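Local coordinates for CRISPR protein (Archaeoglobus fulgidus, PDB 4MJK), which probably serves as a Cas5 subunit of an archaeal type I-A Cascade complex, the CRISPR RNA-guided machinery of antiviral defence, at residues A[21-34]-A[195-207]. Sequence-based numbering, arbitrary orientation.
Sequences LSKTSPSFYYPPPT and RWEFEVYLNPFEV
The carboxylate of Glu199 grips two successive backbone amides of the 21-34 loop: OE1 accepts from Tyr29 N at 2.8 Å and OE2 from Tyr30 N at 3.2 Å, each through its syn lone pair. A forked acid suits this place because its two oxygens match two adjacent N-H groups. OE2 also accepts a hydrogen bond from Tyr201 OH at 2.5 Å, on its anti side and somewhat out of the carboxylate plane. CG anti to the backbone N (chi1 -173°) and a bend at chi2 bring the carboxylate to these amides, with CD at the edge of the Phe28 ring.

At the next strand residue, Val200, Ser25 bonds twice: its N donates to Val200 O (2.9 Å), and its OG, short enough to stay near the backbone, accepts from Val200 N at 2.8 Å. Pro33, a compact apolar ring, lays CD over one face of the Tyr201 ring, a CH-pi contact; Trp71 packs against both. A water joins Thr34 N, at the start of helix 33-46, to Leu202 O.

Strand 196-202 borders its sheet, pairing with strand 225-231. Its other edge holds the irregular, proline-rich loop through Val200 O, the Ser25 hydroxyl and the Glu199 carboxylate, which, buried with three donors, is probably ionised.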
# COMPACT_ATOMS: atom_id res chain seq x y z
N LEU A 21 -3.43 20.52 -5.16
CA LEU A 21 -3.16 21.95 -5.40
C LEU A 21 -2.89 22.21 -6.88
O LEU A 21 -2.41 21.34 -7.59
CB LEU A 21 -1.97 22.43 -4.56
CG LEU A 21 -2.09 22.32 -3.04
CD1 LEU A 21 -0.76 22.70 -2.40
CD2 LEU A 21 -3.22 23.18 -2.48
N SER A 22 -3.19 23.43 -7.33
CA SER A 22 -3.01 23.81 -8.73
C SER A 22 -1.55 23.85 -9.16
O SER A 22 -1.24 23.64 -10.33
CB SER A 22 -3.62 25.19 -8.97
OG SER A 22 -3.18 26.09 -7.96
N LYS A 23 -0.65 24.15 -8.23
CA LYS A 23 0.77 24.27 -8.56
C LYS A 23 1.39 22.91 -8.89
O LYS A 23 2.07 22.75 -9.92
CB LYS A 23 1.54 24.89 -7.39
CG LYS A 23 1.16 26.33 -7.07
CD LYS A 23 1.18 27.18 -8.32
CE LYS A 23 0.96 28.66 -8.00
NZ LYS A 23 0.89 29.49 -9.24
N THR A 24 1.13 21.94 -8.03
CA THR A 24 1.79 20.64 -8.06
C THR A 24 1.33 19.70 -9.18
O THR A 24 0.24 19.85 -9.72
CB THR A 24 1.51 19.91 -6.74
OG1 THR A 24 0.10 19.71 -6.59
CG2 THR A 24 2.04 20.72 -5.55
N SER A 25 2.14 18.68 -9.48
CA SER A 25 1.68 17.59 -10.35
C SER A 25 0.40 17.02 -9.74
O SER A 25 0.20 17.12 -8.53
CB SER A 25 2.75 16.50 -10.50
OG SER A 25 3.94 17.02 -11.09
N PRO A 26 -0.47 16.42 -10.57
CA PRO A 26 -1.75 15.89 -10.07
C PRO A 26 -1.63 14.53 -9.39
O PRO A 26 -2.61 14.03 -8.81
CB PRO A 26 -2.62 15.80 -11.33
CG PRO A 26 -1.63 15.62 -12.44
CD PRO A 26 -0.39 16.39 -12.04
N SER A 27 -0.45 13.91 -9.51
CA SER A 27 -0.11 12.69 -8.78
C SER A 27 1.41 12.69 -8.57
O SER A 27 2.13 13.48 -9.21
CB SER A 27 -0.55 11.46 -9.54
OG SER A 27 0.06 11.42 -10.82
N PHE A 28 1.90 11.83 -7.69
CA PHE A 28 3.31 11.91 -7.29
C PHE A 28 3.97 10.55 -7.36
O PHE A 28 3.49 9.59 -6.76
CB PHE A 28 3.44 12.40 -5.84
CG PHE A 28 3.04 13.83 -5.63
CD1 PHE A 28 3.60 14.85 -6.39
CD2 PHE A 28 2.12 14.17 -4.64
CE1 PHE A 28 3.23 16.17 -6.19
CE2 PHE A 28 1.75 15.48 -4.43
CZ PHE A 28 2.31 16.49 -5.20
N TYR A 29 5.09 10.46 -8.06
CA TYR A 29 5.93 9.26 -7.94
C TYR A 29 6.54 9.20 -6.53
O TYR A 29 6.66 8.11 -5.94
CB TYR A 29 7.03 9.26 -9.01
CG TYR A 29 6.55 9.02 -10.42
CD1 TYR A 29 6.28 7.74 -10.88
CD2 TYR A 29 6.41 10.08 -11.32
CE1 TYR A 29 5.85 7.51 -12.19
CE2 TYR A 29 5.99 9.86 -12.64
CZ TYR A 29 5.71 8.58 -13.06
OH TYR A 29 5.30 8.34 -14.35
N TYR A 30 6.93 10.35 -5.98
CA TYR A 30 7.59 10.38 -4.67
C TYR A 30 6.98 11.37 -3.69
O TYR A 30 6.35 12.33 -4.10
CB TYR A 30 9.07 10.74 -4.82
CG TYR A 30 9.87 9.69 -5.52
CD1 TYR A 30 10.23 8.52 -4.85
CD2 TYR A 30 10.28 9.85 -6.85
CE1 TYR A 30 10.97 7.54 -5.49
CE2 TYR A 30 11.01 8.88 -7.49
CZ TYR A 30 11.36 7.71 -6.79
OH TYR A 30 12.10 6.72 -7.41
N PRO A 31 7.21 11.16 -2.39
CA PRO A 31 6.75 12.17 -1.43
C PRO A 31 7.39 13.52 -1.75
O PRO A 31 8.60 13.58 -1.93
CB PRO A 31 7.29 11.65 -0.09
CG PRO A 31 7.43 10.19 -0.28
CD PRO A 31 7.90 10.05 -1.72
N PRO A 32 6.58 14.58 -1.83
CA PRO A 32 7.14 15.91 -2.09
C PRO A 32 8.15 16.33 -1.02
O PRO A 32 8.05 15.91 0.13
CB PRO A 32 5.91 16.83 -2.05
CG PRO A 32 4.76 15.90 -2.46
CD PRO A 32 5.10 14.59 -1.80
N PRO A 33 9.13 17.16 -1.41
CA PRO A 33 10.14 17.60 -0.43
C PRO A 33 9.54 18.44 0.71
O PRO A 33 10.07 18.36 1.82
CB PRO A 33 11.14 18.41 -1.28
CG PRO A 33 10.41 18.76 -2.53
CD PRO A 33 9.43 17.63 -2.77
N THR A 34 8.48 19.21 0.48
CA THR A 34 7.88 19.90 1.62
C THR A 34 7.19 18.91 2.56
O THR A 34 7.04 19.18 3.76
CB THR A 34 6.90 21.01 1.23
OG1 THR A 34 5.92 20.50 0.31
CG2 THR A 34 7.64 22.18 0.58
N ARG A 195 15.41 5.95 -16.78
CA ARG A 195 14.28 6.38 -16.02
C ARG A 195 14.57 7.59 -15.15
O ARG A 195 14.93 7.49 -13.98
CB ARG A 195 13.58 5.22 -15.32
CG ARG A 195 12.75 4.40 -16.31
CD ARG A 195 11.61 5.24 -16.87
NE ARG A 195 10.34 4.81 -16.30
CZ ARG A 195 9.24 5.55 -16.26
NH1 ARG A 195 9.23 6.78 -16.75
NH2 ARG A 195 8.14 5.06 -15.71
N TRP A 196 14.43 8.74 -15.79
CA TRP A 196 14.38 10.02 -15.14
C TRP A 196 13.08 10.73 -15.54
O TRP A 196 12.94 11.20 -16.68
CB TRP A 196 15.59 10.86 -15.51
CG TRP A 196 16.83 10.34 -14.86
CD1 TRP A 196 17.67 9.35 -15.34
CD2 TRP A 196 17.35 10.73 -13.59
NE1 TRP A 196 18.69 9.14 -14.45
CE2 TRP A 196 18.52 9.96 -13.36
CE3 TRP A 196 16.96 11.67 -12.62
CZ2 TRP A 196 19.29 10.11 -12.21
CZ3 TRP A 196 17.72 11.81 -11.49
CH2 TRP A 196 18.88 11.03 -11.29
N GLU A 197 12.15 10.81 -14.61
CA GLU A 197 10.88 11.45 -14.87
C GLU A 197 10.92 12.93 -14.47
O GLU A 197 11.96 13.43 -14.05
CB GLU A 197 9.77 10.70 -14.12
CG GLU A 197 9.02 9.72 -15.01
CD GLU A 197 7.96 10.40 -15.85
OE1 GLU A 197 7.19 9.68 -16.52
OE2 GLU A 197 7.88 11.65 -15.84
N PHE A 198 9.78 13.61 -14.63
CA PHE A 198 9.61 15.01 -14.24
C PHE A 198 8.49 15.05 -13.21
O PHE A 198 7.50 14.32 -13.31
CB PHE A 198 9.14 15.87 -15.43
CG PHE A 198 10.15 16.03 -16.54
CD1 PHE A 198 10.90 17.19 -16.64
CD2 PHE A 198 10.35 15.01 -17.47
CE1 PHE A 198 11.82 17.35 -17.66
CE2 PHE A 198 11.28 15.16 -18.50
CZ PHE A 198 12.01 16.33 -18.59
N GLU A 199 8.61 15.94 -12.23
CA GLU A 199 7.54 16.08 -11.26
C GLU A 199 7.58 17.49 -10.69
O GLU A 199 8.65 18.03 -10.44
CB GLU A 199 7.71 15.02 -10.16
CG GLU A 199 6.57 14.93 -9.16
CD GLU A 199 6.29 13.48 -8.77
OE1 GLU A 199 5.59 12.79 -9.54
OE2 GLU A 199 6.79 13.04 -7.71
N VAL A 200 6.41 18.10 -10.51
CA VAL A 200 6.35 19.47 -9.99
C VAL A 200 5.87 19.48 -8.55
O VAL A 200 4.80 18.93 -8.25
CB VAL A 200 5.42 20.38 -10.83
CG1 VAL A 200 5.38 21.80 -10.23
CG2 VAL A 200 5.89 20.41 -12.29
N TYR A 201 6.66 20.11 -7.67
CA TYR A 201 6.39 20.13 -6.23
C TYR A 201 6.25 21.57 -5.73
O TYR A 201 6.69 22.50 -6.40
CB TYR A 201 7.56 19.52 -5.46
CG TYR A 201 7.91 18.08 -5.81
CD1 TYR A 201 9.14 17.76 -6.37
CD2 TYR A 201 7.02 17.05 -5.56
CE1 TYR A 201 9.47 16.45 -6.69
CE2 TYR A 201 7.33 15.73 -5.87
CZ TYR A 201 8.56 15.44 -6.44
OH TYR A 201 8.89 14.13 -6.76
N LEU A 202 5.69 21.74 -4.54
CA LEU A 202 5.87 22.98 -3.79
C LEU A 202 7.37 23.22 -3.51
O LEU A 202 8.12 22.30 -3.15
CB LEU A 202 5.06 22.97 -2.49
CG LEU A 202 3.53 22.86 -2.63
CD1 LEU A 202 2.84 22.77 -1.27
CD2 LEU A 202 2.97 24.03 -3.45
N ASN A 203 7.80 24.46 -3.69
CA ASN A 203 9.21 24.82 -3.53
C ASN A 203 9.63 24.72 -2.07
O ASN A 203 9.03 25.37 -1.20
CB ASN A 203 9.43 26.23 -4.11
CG ASN A 203 10.88 26.67 -4.07
OD1 ASN A 203 11.77 25.91 -3.72
ND2 ASN A 203 11.12 27.92 -4.44
N PRO A 204 10.64 23.90 -1.76
CA PRO A 204 11.00 23.77 -0.34
C PRO A 204 11.98 24.85 0.11
O PRO A 204 12.26 24.96 1.30
CB PRO A 204 11.68 22.40 -0.28
CG PRO A 204 12.35 22.28 -1.63
CD PRO A 204 11.41 22.97 -2.61
N PHE A 205 12.51 25.62 -0.83
CA PHE A 205 13.52 26.62 -0.52
C PHE A 205 12.87 27.92 -0.13
O PHE A 205 12.03 28.45 -0.86
CB PHE A 205 14.46 26.82 -1.70
CG PHE A 205 15.18 25.58 -2.11
CD1 PHE A 205 16.08 24.96 -1.25
CD2 PHE A 205 14.94 25.00 -3.34
CE1 PHE A 205 16.73 23.80 -1.61
CE2 PHE A 205 15.58 23.83 -3.70
CZ PHE A 205 16.48 23.24 -2.83
N GLU A 206 13.22 28.42 1.05
CA GLU A 206 12.72 29.71 1.51
C GLU A 206 13.85 30.71 1.53
O GLU A 206 15.02 30.35 1.68
CB GLU A 206 12.10 29.58 2.91
CG GLU A 206 10.99 28.53 3.01
CD GLU A 206 9.67 29.10 3.52
OE1 GLU A 206 9.50 30.34 3.49
OE2 GLU A 206 8.80 28.30 3.95
N VAL A 207 13.52 31.99 1.38
CA VAL A 207 14.51 33.05 1.49
C VAL A 207 14.34 33.80 2.80
O VAL A 207 13.22 34.10 3.21
CB VAL A 207 14.42 34.04 0.32
CG1 VAL A 207 15.37 35.21 0.53
CG2 VAL A 207 14.72 33.32 -1.00
O HOH W 1 7.01 20.03 -2.09